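PDB 3ZXK: HIAXHD3 from Humicola insolens, which hydrolyses arabinofuranose side chains, probably those of arabinoxylan, as an exo-acting family 43 arabinofuranosidase, and in engineered form also shows endo-xylanase activity. Local coordinates for residues T107-S112 with D171-V176; I163-L168 with Y203-T208; G363-A368 with A407-V412; N417-V422 with N452-I457. All blocks are in the same frame, centred on the assembly; numbering follows the deposited sequence.

Interaction 1 of 4, residues T107-S112 with D171-V176; sequences TYLWTS and DGTRQV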
loop_
_atom_site.group_PDB
_atom_site.type_symbol
_atom_site.label_atom_id
_atom_site.label_comp_id
_atom_site.label_asym_id
_atom_site.label_seq_id
_atom_site.Cartn_x
_atom_site.Cartn_y
_atom_site.Cartn_z
ATOM N N THR A 107 11.458 -16.404 -3.085
ATOM C CA THR A 107 11.819 -15.012 -2.956
ATOM C C THR A 107 12.150 -14.441 -4.331
ATOM O O THR A 107 12.943 -15.022 -5.077
ATOM C CB THR A 107 13.008 -14.864 -1.991
ATOM O OG1 THR A 107 12.626 -15.390 -0.722
ATOM C CG2 THR A 107 13.375 -13.381 -1.811
ATOM N N TYR A 108 11.535 -13.306 -4.655
ATOM C CA TYR A 108 11.638 -12.699 -5.988
ATOM C C TYR A 108 12.437 -11.419 -5.878
ATOM O O TYR A 108 12.226 -10.654 -4.919
ATOM C CB TYR A 108 10.236 -12.369 -6.523
ATOM C CG TYR A 108 9.425 -13.609 -6.771
ATOM C CD1 TYR A 108 8.701 -14.231 -5.737
ATOM C CD2 TYR A 108 9.383 -14.177 -8.042
ATOM C CE1 TYR A 108 7.976 -15.394 -5.963
ATOM C CE2 TYR A 108 8.635 -15.331 -8.289
ATOM C CZ TYR A 108 7.945 -15.933 -7.248
ATOM O OH TYR A 108 7.226 -17.083 -7.495
ATOM N N LEU A 109 13.378 -11.216 -6.808
ATOM C CA LEU A 109 14.145 -9.990 -6.892
ATOM C C LEU A 109 13.728 -9.209 -8.120
ATOM O O LEU A 109 13.764 -9.734 -9.229
ATOM C CB LEU A 109 15.644 -10.292 -7.004
ATOM C CG LEU A 109 16.514 -9.104 -7.368
ATOM C CD1 LEU A 109 16.408 -7.993 -6.321
ATOM C CD2 LEU A 109 17.952 -9.591 -7.533
ATOM N N TRP A 110 13.321 -7.960 -7.899
ATOM C CA TRP A 110 13.051 -7.021 -8.976
ATOM C C TRP A 110 13.999 -5.862 -8.840
ATOM O O TRP A 110 14.254 -5.399 -7.709
ATOM C CB TRP A 110 11.623 -6.508 -8.879
ATOM C CG TRP A 110 10.574 -7.451 -9.405
ATOM C CD1 TRP A 110 10.069 -8.616 -8.801
ATOM C CD2 TRP A 110 9.870 -7.320 -10.679
ATOM N NE1 TRP A 110 9.109 -9.187 -9.595
ATOM C CE2 TRP A 110 8.946 -8.442 -10.759
ATOM C CE3 TRP A 110 9.921 -6.406 -11.730
ATOM C CZ2 TRP A 110 8.104 -8.623 -11.860
ATOM C CZ3 TRP A 110 9.080 -6.593 -12.835
ATOM C CH2 TRP A 110 8.180 -7.671 -12.892
ATOM N N THR A 111 14.598 -5.423 -9.955
ATOM C CA THR A 111 15.552 -4.308 -9.873
ATOM C C THR A 111 15.233 -3.226 -10.887
ATOM O O THR A 111 14.596 -3.481 -11.896
ATOM C CB THR A 111 17.023 -4.740 -10.080
ATOM O OG1 THR A 111 17.165 -5.271 -11.393
ATOM C CG2 THR A 111 17.456 -5.807 -9.044
ATOM N N SER A 112 15.706 -2.018 -10.614
ATOM C CA SER A 112 15.617 -0.909 -11.556
ATOM C C SER A 112 16.888 -0.083 -11.503
ATOM O O SER A 112 17.434 0.128 -10.426
ATOM C CB SER A 112 14.433 0.012 -11.193
ATOM O OG SER A 112 14.435 1.191 -12.020
ATOM N N ASP A 171 26.235 -10.558 -7.147
ATOM C CA ASP A 171 25.186 -9.941 -7.967
ATOM C C ASP A 171 23.779 -9.917 -7.322
ATOM O O ASP A 171 22.837 -9.402 -7.918
ATOM C CB ASP A 171 25.146 -10.537 -9.390
ATOM C CG ASP A 171 24.697 -11.978 -9.424
ATOM O OD1 ASP A 171 24.259 -12.526 -8.372
ATOM O OD2 ASP A 171 24.807 -12.597 -10.514
ATOM N N GLY A 172 23.660 -10.467 -6.111
ATOM C CA GLY A 172 22.406 -10.456 -5.367
ATOM C C GLY A 172 21.405 -11.504 -5.809
ATOM O O GLY A 172 20.250 -11.495 -5.363
ATOM N N THR A 173 21.808 -12.391 -6.723
ATOM C CA THR A 173 20.813 -13.311 -7.338
ATOM C C THR A 173 20.715 -14.694 -6.722
ATOM O O THR A 173 19.774 -15.413 -7.041
ATOM C CB THR A 173 21.008 -13.469 -8.859
ATOM O OG1 THR A 173 22.248 -14.158 -9.075
ATOM C CG2 THR A 173 21.007 -12.096 -9.554
ATOM N N ARG A 174 21.664 -15.068 -5.863
ATOM C CA ARG A 174 21.718 -16.392 -5.287
ATOM C C ARG A 174 22.018 -16.301 -3.793
ATOM O O ARG A 174 22.711 -15.390 -3.334
ATOM C CB ARG A 174 22.851 -17.203 -5.924
ATOM C CG ARG A 174 22.646 -17.505 -7.406
ATOM C CD ARG A 174 23.836 -18.272 -7.992
ATOM N NE ARG A 174 25.138 -17.629 -7.751
ATOM C CZ ARG A 174 26.031 -18.034 -6.840
ATOM N NH1 ARG A 174 25.794 -19.089 -6.061
ATOM N NH2 ARG A 174 27.174 -17.384 -6.701
ATOM N N GLN A 175 21.541 -17.287 -3.047
ATOM C CA GLN A 175 21.977 -17.424 -1.666
ATOM C C GLN A 175 23.336 -18.126 -1.608
ATOM O O GLN A 175 23.509 -19.191 -2.220
ATOM C CB GLN A 175 20.943 -18.240 -0.936
ATOM C CG GLN A 175 21.233 -18.504 0.515
ATOM C CD GLN A 175 20.112 -19.290 1.153
ATOM O OE1 GLN A 175 19.025 -18.765 1.401
ATOM N NE2 GLN A 175 20.359 -20.567 1.382
ATOM N N VAL A 176 24.279 -17.574 -0.841
ATOM C CA VAL A 176 25.617 -18.177 -0.702
ATOM C C VAL A 176 25.713 -18.956 0.622
ATOM O O VAL A 176 26.321 -20.034 0.702
ATOM C CB VAL A 176 26.753 -17.112 -0.836
ATOM C CG1 VAL A 176 28.048 -17.531 -0.129
ATOM C CG2 VAL A 176 27.005 -16.799 -2.307
#

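Interaction 2 of 4, residues I163-L168 with Y203-T208; sequences INVAQL and YYILVT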
loop_
_atom_site.group_PDB
_atom_site.type_symbol
_atom_site.label_atom_id
_atom_site.label_comp_id
_atom_site.label_asym_id
_atom_site.label_seq_id
_atom_site.Cartn_x
_atom_site.Cartn_y
_atom_site.Cartn_z
ATOM N N ILE A 163 15.019 -15.301 14.009
ATOM C CA ILE A 163 15.644 -14.574 12.899
ATOM C C ILE A 163 16.856 -15.321 12.365
ATOM O O ILE A 163 17.640 -15.847 13.146
ATOM C CB ILE A 163 16.019 -13.124 13.292
ATOM C CG1 ILE A 163 14.787 -12.405 13.871
ATOM C CG2 ILE A 163 16.542 -12.345 12.079
ATOM C CD1 ILE A 163 13.580 -12.322 12.936
ATOM N N ASN A 164 16.968 -15.355 11.032
ATOM C CA ASN A 164 18.128 -15.894 10.304
ATOM C C ASN A 164 18.780 -14.794 9.464
ATOM O O ASN A 164 18.143 -13.775 9.174
ATOM C CB ASN A 164 17.650 -17.007 9.373
ATOM C CG ASN A 164 16.694 -17.937 10.063
ATOM O OD1 ASN A 164 17.063 -18.584 11.035
ATOM N ND2 ASN A 164 15.435 -17.947 9.611
ATOM N N VAL A 165 20.036 -14.990 9.075
ATOM C CA VAL A 165 20.688 -14.070 8.151
ATOM C C VAL A 165 21.299 -14.851 7.005
ATOM O O VAL A 165 22.137 -15.744 7.209
ATOM C CB VAL A 165 21.774 -13.203 8.846
ATOM C CG1 VAL A 165 22.647 -12.441 7.826
ATOM C CG2 VAL A 165 21.147 -12.261 9.861
ATOM N N ALA A 166 20.888 -14.495 5.795
ATOM C CA ALA A 166 21.464 -15.040 4.572
ATOM C C ALA A 166 22.469 -14.063 3.978
ATOM O O ALA A 166 22.282 -12.826 4.028
ATOM C CB ALA A 166 20.381 -15.288 3.524
ATOM N N GLN A 167 23.545 -14.618 3.435
ATOM C CA GLN A 167 24.478 -13.866 2.617
ATOM C C GLN A 167 24.166 -14.165 1.156
ATOM O O GLN A 167 23.984 -15.329 0.797
ATOM C CB GLN A 167 25.908 -14.281 2.936
ATOM C CG GLN A 167 26.922 -13.459 2.165
ATOM C CD GLN A 167 28.363 -13.842 2.445
ATOM O OE1 GLN A 167 28.710 -14.242 3.549
ATOM N NE2 GLN A 167 29.216 -13.678 1.454
ATOM N N LEU A 168 24.065 -13.124 0.335
ATOM C CA LEU A 168 23.838 -13.316 -1.093
ATOM C C LEU A 168 25.114 -13.253 -1.909
ATOM O O LEU A 168 26.147 -12.801 -1.430
ATOM C CB LEU A 168 22.869 -12.253 -1.601
ATOM C CG LEU A 168 21.603 -12.057 -0.778
ATOM C CD1 LEU A 168 20.737 -11.109 -1.560
ATOM C CD2 LEU A 168 20.872 -13.371 -0.552
ATOM N N TYR A 203 26.363 -4.015 13.401
ATOM C CA TYR A 203 25.178 -4.535 12.719
ATOM C C TYR A 203 23.977 -4.526 13.643
ATOM O O TYR A 203 24.045 -4.996 14.776
ATOM C CB TYR A 203 25.416 -5.958 12.194
ATOM C CG TYR A 203 26.517 -5.992 11.160
ATOM C CD1 TYR A 203 27.850 -6.131 11.540
ATOM C CD2 TYR A 203 26.223 -5.840 9.788
ATOM C CE1 TYR A 203 28.881 -6.119 10.614
ATOM C CE2 TYR A 203 27.248 -5.833 8.838
ATOM C CZ TYR A 203 28.575 -5.993 9.258
ATOM O OH TYR A 203 29.637 -5.977 8.356
ATOM N N TYR A 204 22.892 -3.971 13.139
ATOM C CA TYR A 204 21.634 -3.890 13.855
ATOM C C TYR A 204 20.535 -4.549 13.036
ATOM O O TYR A 204 20.481 -4.442 11.794
ATOM C CB TYR A 204 21.256 -2.430 14.133
ATOM C CG TYR A 204 22.226 -1.691 15.037
ATOM C CD1 TYR A 204 23.390 -1.148 14.530
ATOM C CD2 TYR A 204 21.974 -1.540 16.414
ATOM C CE1 TYR A 204 24.282 -0.475 15.339
ATOM C CE2 TYR A 204 22.859 -0.840 17.238
ATOM C CZ TYR A 204 24.041 -0.343 16.688
ATOM O OH TYR A 204 24.955 0.350 17.437
ATOM N N ILE A 205 19.601 -5.163 13.747
ATOM C CA ILE A 205 18.386 -5.670 13.111
ATOM C C ILE A 205 17.220 -5.182 13.954
ATOM O O ILE A 205 17.226 -5.340 15.170
ATOM C CB ILE A 205 18.355 -7.223 13.006
ATOM C CG1 ILE A 205 19.525 -7.735 12.156
ATOM C CG2 ILE A 205 17.024 -7.672 12.413
ATOM C CD1 ILE A 205 19.756 -9.229 12.236
ATOM N N LEU A 206 16.242 -4.549 13.323
ATOM C CA LEU A 206 15.007 -4.196 14.003
ATOM C C LEU A 206 13.985 -5.282 13.763
ATOM O O LEU A 206 13.804 -5.726 12.620
ATOM C CB LEU A 206 14.463 -2.874 13.461
ATOM C CG LEU A 206 14.612 -1.682 14.396
ATOM C CD1 LEU A 206 16.091 -1.336 14.578
ATOM C CD2 LEU A 206 13.799 -0.500 13.845
ATOM N N VAL A 207 13.310 -5.704 14.828
ATOM C CA VAL A 207 12.230 -6.695 14.722
ATOM C C VAL A 207 11.017 -6.241 15.515
ATOM O O VAL A 207 11.154 -5.449 16.448
ATOM C CB VAL A 207 12.671 -8.120 15.194
ATOM C CG1 VAL A 207 13.850 -8.646 14.385
ATOM C CG2 VAL A 207 13.063 -8.126 16.686
ATOM N N THR A 208 9.848 -6.739 15.131
ATOM C CA THR A 208 8.616 -6.480 15.861
ATOM C C THR A 208 8.155 -7.720 16.595
ATOM O O THR A 208 8.303 -8.844 16.084
ATOM C CB THR A 208 7.478 -5.950 14.939
ATOM O OG1 THR A 208 6.320 -5.581 15.716
ATOM C CG2 THR A 208 7.034 -6.985 13.914
#

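Interaction 3 of 4, residues G363-A368 with A407-V412; sequences GDLFAA and AAYIGV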
loop_
_atom_site.group_PDB
_atom_site.type_symbol
_atom_site.label_atom_id
_atom_site.label_comp_id
_atom_site.label_asym_id
_atom_site.label_seq_id
_atom_site.Cartn_x
_atom_site.Cartn_y
_atom_site.Cartn_z
ATOM N N GLY A 363 -21.497 -13.222 -11.306
ATOM C CA GLY A 363 -22.429 -12.506 -10.411
ATOM C C GLY A 363 -21.714 -11.908 -9.207
ATOM O O GLY A 363 -22.326 -11.227 -8.378
ATOM N N ASP A 364 -20.405 -12.128 -9.147
ATOM C CA ASP A 364 -19.626 -11.889 -7.918
ATOM C C ASP A 364 -18.589 -10.798 -8.187
ATOM O O ASP A 364 -17.598 -11.059 -8.859
ATOM C CB ASP A 364 -18.957 -13.221 -7.539
ATOM C CG ASP A 364 -18.201 -13.177 -6.222
ATOM O OD1 ASP A 364 -18.039 -12.089 -5.632
ATOM O OD2 ASP A 364 -17.761 -14.274 -5.770
ATOM N N LEU A 365 -18.776 -9.597 -7.619
ATOM C CA LEU A 365 -17.759 -8.528 -7.765
ATOM C C LEU A 365 -16.337 -8.994 -7.406
ATOM O O LEU A 365 -15.373 -8.595 -8.028
ATOM C CB LEU A 365 -18.120 -7.297 -6.916
ATOM C CG LEU A 365 -17.167 -6.094 -7.037
ATOM C CD1 LEU A 365 -16.953 -5.538 -8.445
ATOM C CD2 LEU A 365 -17.659 -4.978 -6.125
ATOM N N PHE A 366 -16.207 -9.878 -6.416
ATOM C CA PHE A 366 -14.846 -10.304 -6.021
ATOM C C PHE A 366 -14.169 -11.203 -7.056
ATOM O O PHE A 366 -12.945 -11.412 -6.992
ATOM C CB PHE A 366 -14.854 -11.013 -4.658
ATOM C CG PHE A 366 -15.333 -10.158 -3.536
ATOM C CD1 PHE A 366 -14.571 -9.075 -3.092
ATOM C CD2 PHE A 366 -16.563 -10.419 -2.931
ATOM C CE1 PHE A 366 -15.016 -8.280 -2.042
ATOM C CE2 PHE A 366 -17.017 -9.631 -1.875
ATOM C CZ PHE A 366 -16.246 -8.561 -1.444
ATOM N N ALA A 367 -14.941 -11.743 -7.998
ATOM C CA ALA A 367 -14.359 -12.540 -9.062
ATOM C C ALA A 367 -14.043 -11.703 -10.290
ATOM O O ALA A 367 -13.443 -12.206 -11.230
ATOM C CB ALA A 367 -15.288 -13.685 -9.433
ATOM N N ALA A 368 -14.463 -10.436 -10.299
ATOM C CA ALA A 368 -14.308 -9.607 -11.519
ATOM C C ALA A 368 -12.888 -9.130 -11.709
ATOM O O ALA A 368 -12.329 -8.552 -10.780
ATOM C CB ALA A 368 -15.250 -8.404 -11.506
ATOM N N ALA A 407 -17.873 -5.083 1.574
ATOM C CA ALA A 407 -17.906 -4.013 0.574
ATOM C C ALA A 407 -19.324 -3.526 0.236
ATOM O O ALA A 407 -20.306 -4.191 0.501
ATOM C CB ALA A 407 -17.193 -4.491 -0.680
ATOM N N ALA A 408 -19.418 -2.376 -0.425
ATOM C CA ALA A 408 -20.689 -1.831 -0.904
ATOM C C ALA A 408 -20.337 -0.951 -2.069
ATOM O O ALA A 408 -19.189 -0.476 -2.177
ATOM C CB ALA A 408 -21.397 -0.998 0.178
ATOM N N TYR A 409 -21.319 -0.692 -2.925
ATOM C CA TYR A 409 -21.103 0.161 -4.072
ATOM C C TYR A 409 -22.346 0.917 -4.503
ATOM O O TYR A 409 -23.461 0.542 -4.124
ATOM C CB TYR A 409 -20.521 -0.611 -5.246
ATOM C CG TYR A 409 -21.372 -1.638 -5.981
ATOM C CD1 TYR A 409 -22.429 -1.241 -6.841
ATOM C CD2 TYR A 409 -21.067 -3.000 -5.914
ATOM C CE1 TYR A 409 -23.151 -2.172 -7.581
ATOM C CE2 TYR A 409 -21.773 -3.943 -6.652
ATOM C CZ TYR A 409 -22.832 -3.517 -7.468
ATOM O OH TYR A 409 -23.519 -4.398 -8.248
ATOM N N ILE A 410 -22.130 2.002 -5.255
ATOM C CA ILE A 410 -23.205 2.661 -5.973
ATOM C C ILE A 410 -22.816 2.540 -7.452
ATOM O O ILE A 410 -21.633 2.704 -7.821
ATOM C CB ILE A 410 -23.407 4.131 -5.544
ATOM C CG1 ILE A 410 -24.670 4.695 -6.215
ATOM C CG2 ILE A 410 -22.154 4.966 -5.812
ATOM C CD1 ILE A 410 -25.121 6.021 -5.641
ATOM N N GLY A 411 -23.769 2.198 -8.303
ATOM C CA GLY A 411 -23.410 1.954 -9.690
ATOM C C GLY A 411 -24.598 1.881 -10.590
ATOM O O GLY A 411 -25.711 2.296 -10.227
ATOM N N VAL A 412 -24.339 1.382 -11.791
ATOM C CA VAL A 412 -25.357 1.281 -12.823
ATOM C C VAL A 412 -25.483 -0.178 -13.222
ATOM O O VAL A 412 -24.473 -0.870 -13.423
ATOM C CB VAL A 412 -25.006 2.120 -14.074
ATOM C CG1 VAL A 412 -26.074 1.987 -15.181
ATOM C CG2 VAL A 412 -24.820 3.587 -13.702
#

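Interaction 4 of 4, residues N417-V422 with N452-I457; sequences NEARIV and NAQQDI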
loop_
_atom_site.group_PDB
_atom_site.type_symbol
_atom_site.label_atom_id
_atom_site.label_comp_id
_atom_site.label_asym_id
_atom_site.label_seq_id
_atom_site.Cartn_x
_atom_site.Cartn_y
_atom_site.Cartn_z
ATOM N N ASN A 417 -32.909 -3.090 -22.079
ATOM C CA ASN A 417 -32.698 -1.732 -22.561
ATOM C C ASN A 417 -32.750 -0.699 -21.444
ATOM O O ASN A 417 -32.653 0.494 -21.717
ATOM C CB ASN A 417 -33.702 -1.403 -23.663
ATOM C CG ASN A 417 -33.559 -2.321 -24.870
ATOM O OD1 ASN A 417 -34.546 -2.859 -25.394
ATOM N ND2 ASN A 417 -32.333 -2.496 -25.320
ATOM N N GLU A 418 -32.889 -1.153 -20.197
ATOM C CA GLU A 418 -32.964 -0.248 -19.025
ATOM C C GLU A 418 -31.594 -0.113 -18.370
ATOM O O GLU A 418 -30.991 -1.111 -18.027
ATOM C CB GLU A 418 -34.003 -0.743 -17.962
ATOM C CG GLU A 418 -33.729 -2.072 -17.183
ATOM C CD GLU A 418 -34.295 -2.126 -15.739
ATOM O OE1 GLU A 418 -34.380 -1.051 -15.100
ATOM O OE2 GLU A 418 -34.634 -3.244 -15.217
ATOM N N ALA A 419 -31.117 1.113 -18.174
ATOM C CA ALA A 419 -30.002 1.358 -17.267
ATOM C C ALA A 419 -30.524 2.121 -16.067
ATOM O O ALA A 419 -31.298 3.080 -16.209
ATOM C CB ALA A 419 -28.885 2.144 -17.924
ATOM N N ARG A 420 -30.142 1.674 -14.884
ATOM C CA ARG A 420 -30.559 2.363 -13.684
ATOM C C ARG A 420 -29.490 2.345 -12.621
ATOM O O ARG A 420 -28.634 1.441 -12.562
ATOM C CB ARG A 420 -31.846 1.778 -13.139
ATOM C CG ARG A 420 -31.657 0.509 -12.352
ATOM C CD ARG A 420 -32.955 0.119 -11.696
ATOM N NE ARG A 420 -32.811 -0.945 -10.718
ATOM C CZ ARG A 420 -32.721 -2.239 -11.009
ATOM N NH1 ARG A 420 -32.715 -2.680 -12.278
ATOM N NH2 ARG A 420 -32.638 -3.102 -10.020
ATOM N N ILE A 421 -29.560 3.350 -11.772
ATOM C CA ILE A 421 -28.652 3.450 -10.639
ATOM C C ILE A 421 -29.132 2.565 -9.504
ATOM O O ILE A 421 -30.327 2.511 -9.234
ATOM C CB ILE A 421 -28.530 4.913 -10.165
ATOM C CG1 ILE A 421 -28.103 5.770 -11.351
ATOM C CG2 ILE A 421 -27.532 5.063 -9.025
ATOM C CD1 ILE A 421 -28.259 7.248 -11.133
ATOM N N VAL A 422 -28.196 1.853 -8.882
ATOM C CA VAL A 422 -28.455 1.003 -7.721
ATOM C C VAL A 422 -27.385 1.226 -6.653
ATOM O O VAL A 422 -26.244 1.635 -6.965
ATOM C CB VAL A 422 -28.487 -0.513 -8.097
ATOM C CG1 VAL A 422 -29.644 -0.829 -9.050
ATOM C CG2 VAL A 422 -27.160 -0.948 -8.712
ATOM N N ASN A 452 -28.595 10.772 -22.260
ATOM C CA ASN A 452 -27.887 11.992 -21.839
ATOM C C ASN A 452 -27.270 11.874 -20.447
ATOM O O ASN A 452 -26.121 12.266 -20.227
ATOM C CB ASN A 452 -28.808 13.212 -21.937
ATOM C CG ASN A 452 -29.010 13.663 -23.363
ATOM O OD1 ASN A 452 -28.059 13.707 -24.145
ATOM N ND2 ASN A 452 -30.250 13.995 -23.718
ATOM N N ALA A 453 -28.028 11.301 -19.518
ATOM C CA ALA A 453 -27.539 11.023 -18.179
ATOM C C ALA A 453 -26.414 9.990 -18.230
ATOM O O ALA A 453 -25.418 10.104 -17.490
ATOM C CB ALA A 453 -28.674 10.508 -17.302
ATOM N N GLN A 454 -26.571 8.977 -19.089
ATOM C CA GLN A 454 -25.553 7.923 -19.198
ATOM C C GLN A 454 -24.219 8.460 -19.648
ATOM O O GLN A 454 -23.179 7.934 -19.270
ATOM C CB GLN A 454 -25.997 6.809 -20.144
ATOM C CG GLN A 454 -27.154 5.987 -19.595
ATOM C CD GLN A 454 -27.677 5.034 -20.631
ATOM O OE1 GLN A 454 -26.909 4.501 -21.421
ATOM N NE2 GLN A 454 -28.989 4.838 -20.660
ATOM N N GLN A 455 -24.250 9.515 -20.459
ATOM C CA GLN A 455 -23.008 10.071 -21.006
ATOM C C GLN A 455 -22.195 10.789 -19.927
ATOM O O GLN A 455 -20.996 10.957 -20.084
ATOM C CB GLN A 455 -23.309 10.975 -22.217
ATOM C CG GLN A 455 -22.105 11.443 -23.048
ATOM C CD GLN A 455 -21.340 12.591 -22.403
ATOM O OE1 GLN A 455 -21.926 13.470 -21.764
ATOM N NE2 GLN A 455 -20.015 12.579 -22.554
ATOM N N ASP A 456 -22.826 11.156 -18.804
ATOM C CA ASP A 456 -22.116 11.884 -17.761
ATOM C C ASP A 456 -22.740 11.629 -16.406
ATOM O O ASP A 456 -23.567 12.402 -15.929
ATOM C CB ASP A 456 -22.077 13.385 -18.060
ATOM C CG ASP A 456 -21.000 14.112 -17.273
ATOM O OD1 ASP A 456 -19.847 13.637 -17.271
ATOM O OD2 ASP A 456 -21.302 15.182 -16.699
ATOM N N ILE A 457 -22.348 10.522 -15.794
ATOM C CA ILE A 457 -22.836 10.171 -14.468
ATOM C C ILE A 457 -21.714 10.253 -13.448
ATOM O O ILE A 457 -20.604 9.778 -13.694
ATOM C CB ILE A 457 -23.500 8.772 -14.452
ATOM C CG1 ILE A 457 -24.025 8.435 -13.054
ATOM C CG2 ILE A 457 -22.523 7.689 -14.909
ATOM C CD1 ILE A 457 -25.137 7.410 -13.075
HETATM O O HOH W 1 -30.484 2.550 -21.903
#

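Interaction 1 of 4, residues T107-S112 with D171-V176
L109 reaches from strand 106-113 to the turn at G172 and T173, joining two neighbouring four-stranded sheets of the five-bladed beta-propeller expected of family 43. The turn links strand 163-168 to strand 175-183, and even the closest alpha carbons, CA of L109 and CA of T173, are 7.5 Å apart, so no backbone pairing spans the gap.

The leucine can be followed outward. Its CB points at the turn, yet L109 CB is still 5.0 Å from G172 O. CG then continues anti to the backbone N (chi1 169°), which carries the branch on across the gap. The methyl CD2 makes the contact: it stands 3.7 Å from G172 O and 4.4 Å from T173 CG2. Y98, Y100 and T134 of its own sheet pack around the same side chain. G172 O is not left to a methyl alone, since it also accepts a hydrogen bond from the Y100 hydroxyl, beside the leucine.

The turn that presents this carbonyl is held from within. G172 has positive phi (79°), a conformation that favours glycine, and D171 folds back over it in an Asx turn: T173 N donates to D171 OD1 over 3.0 Å with an N-H...O angle of 153°. S169 OG also bonds to this oxygen. A further donor is T173 OG1, 2.7 Å from D171 OD1, and it arrives from above the same face of the carboxylate plane as the T173 amide.

Interaction 2 of 4, residues I163-L168 with Y203-T208
I163 opens the segment by laying its longer branch against V207. CG1 is anti to the carbonyl carbon, beside the backbone N (chi1 -53°), and the second torsion bends CD1 so that both atoms border one methyl: I163 CG1 is 3.9 Å and I163 CD1 4.0 Å from V207 CG1. The two side chains lie alongside one another, running in opposite senses, rather than meeting end on. The other branch of the isoleucine is looser, with I163 CG2 at 4.5 Å from I205 CD1.

N164 turns to the reverse face of its strand, where OD1 accepts from R181 N. V165 comes back to the contact face and offers CG2, which lies 4.1 Å from I205 CD1. That delta methyl therefore reaches both I163 and V165; the extended second torsion of I205 (chi2 168°) pushes it out from its own strand to do so. Beyond V165 the strands diverge, and A166, Q167 and L168 pack on Y141, F225 and I156 instead.

No hydrogen bond crosses, and the strand axes come no closer than 10.4 Å with 138° between their directions. This is apolar packing of sheet on sheet, as expected between adjacent blades of the family 43 beta-propeller, and all four contributing residues are buried.

Strand 163-168 runs between strands 154-158 and 175-183, whose A157 touches I205 and whose V182 supports I163 and V165. Strand 202-209 is in turn flanked by strands 192-199 and 213-219 of the next sheet.

Interaction 3 of 4, residues G363-A368 with A407-V412
L365 and Y409 make the close half of this contact, in which a short 3-10 turn packs on the eight-stranded sheet of the concanavalin A-like beta-sandwich. L365 CD2 lies 3.9 Å from Y409 CD2, meeting the ring obliquely, the leucine and the tyrosine lying alongside each other. With chi1 at -177° the leucine places CG anti to N and extends from the turn toward the sheet, where V401, F513 and F515 also touch it. Y409 is held too: its ring meets that of F513 with the planes at about 60°, its hydroxyl is hydrogen-bonded to W413 NE1, and V424 and L427 press on it from the adjoining strand.

The second touch is slacker. F366 leaves the turn obliquely to the sheet, and only the far end of its ring comes near, CZ standing 4.2 Å from A407 CB. A407 and Y409 share the face covered by the turn, whereas A408 points away from it. T75 and L429 also touch the F366 ring, and F366 O bonds to the Y79 hydroxyl, so this side of the turn meets the region of the family 43 domain.

Farther from the sheet, G363 is exposed and D364 and A367 are partly so; none of these touches 407-412. Polar bonds shape the turn there: A367 N bonds to D364 O at 2.9 Å, and an Asx turn is closed by F366 N donating to D364 OD1, 3.0 Å away and 50° out of the carboxylate plane.

Interaction 4 of 4, residues N417-V422 with N452-I457
Residues 418-422 of strand 418-429 pass the helical residues and those that follow, 452-457, with wide backbone spacing: CA of A419 lies 8.2 Å from CA of Q454, and CA of I421 lies 9.7 Å from CA of I457. Side chains bridge the gap at two places.

Deeper in the sandwich, I421 and I457 meet tip to tip, CD1 of I421 being 3.7 Å from CD1 of I457. The first torsion of I457 (chi1 -179°) sets CG1 anti to the amide nitrogen, which aims the chain at the strand. V412 and L387 also touch I457, placing this pair between the two sheets of the concanavalin A-like fold.

From the helix itself, Q454 extends its chain until NE2 lies 3.8 Å from A419 CB. The same nitrogen bonds to I449 O and donates to a water 3.0 Å from Q454 NE2; that water in turn donates to N417 O, also at 3.0 Å from the water oxygen.

No direct hydrogen bond joins the segments. The contact is apolar on the inner side and water-bridged toward the surface, with two acceptors for NE2 that would fix the rotation of the Q454 amide beside A419 CB.

Overall arrangement
The contacts form two pairs, one in each domain. Interactions 1 and 2, with centres 16 Å apart, share the sheet of strands 163-168 and 175-183, where V176 N lies 2.8 Å from Q167 O, a probable hydrogen bond; together they tie that sheet to the one before and the one after it. Interactions 3 and 4, 17 Å apart between centres, are joined through adjacent strands by G411 O and V422 N at 2.9 Å. Interactions 2 and 4 are 56 Å apart between centres. Interaction 2 approaches the glycan pocket: the I163 side chain is about 11 Å from a bound xylose, the V207 side chain about 11 Å from the arabinofuranose, and T208 touches pocket residue H248.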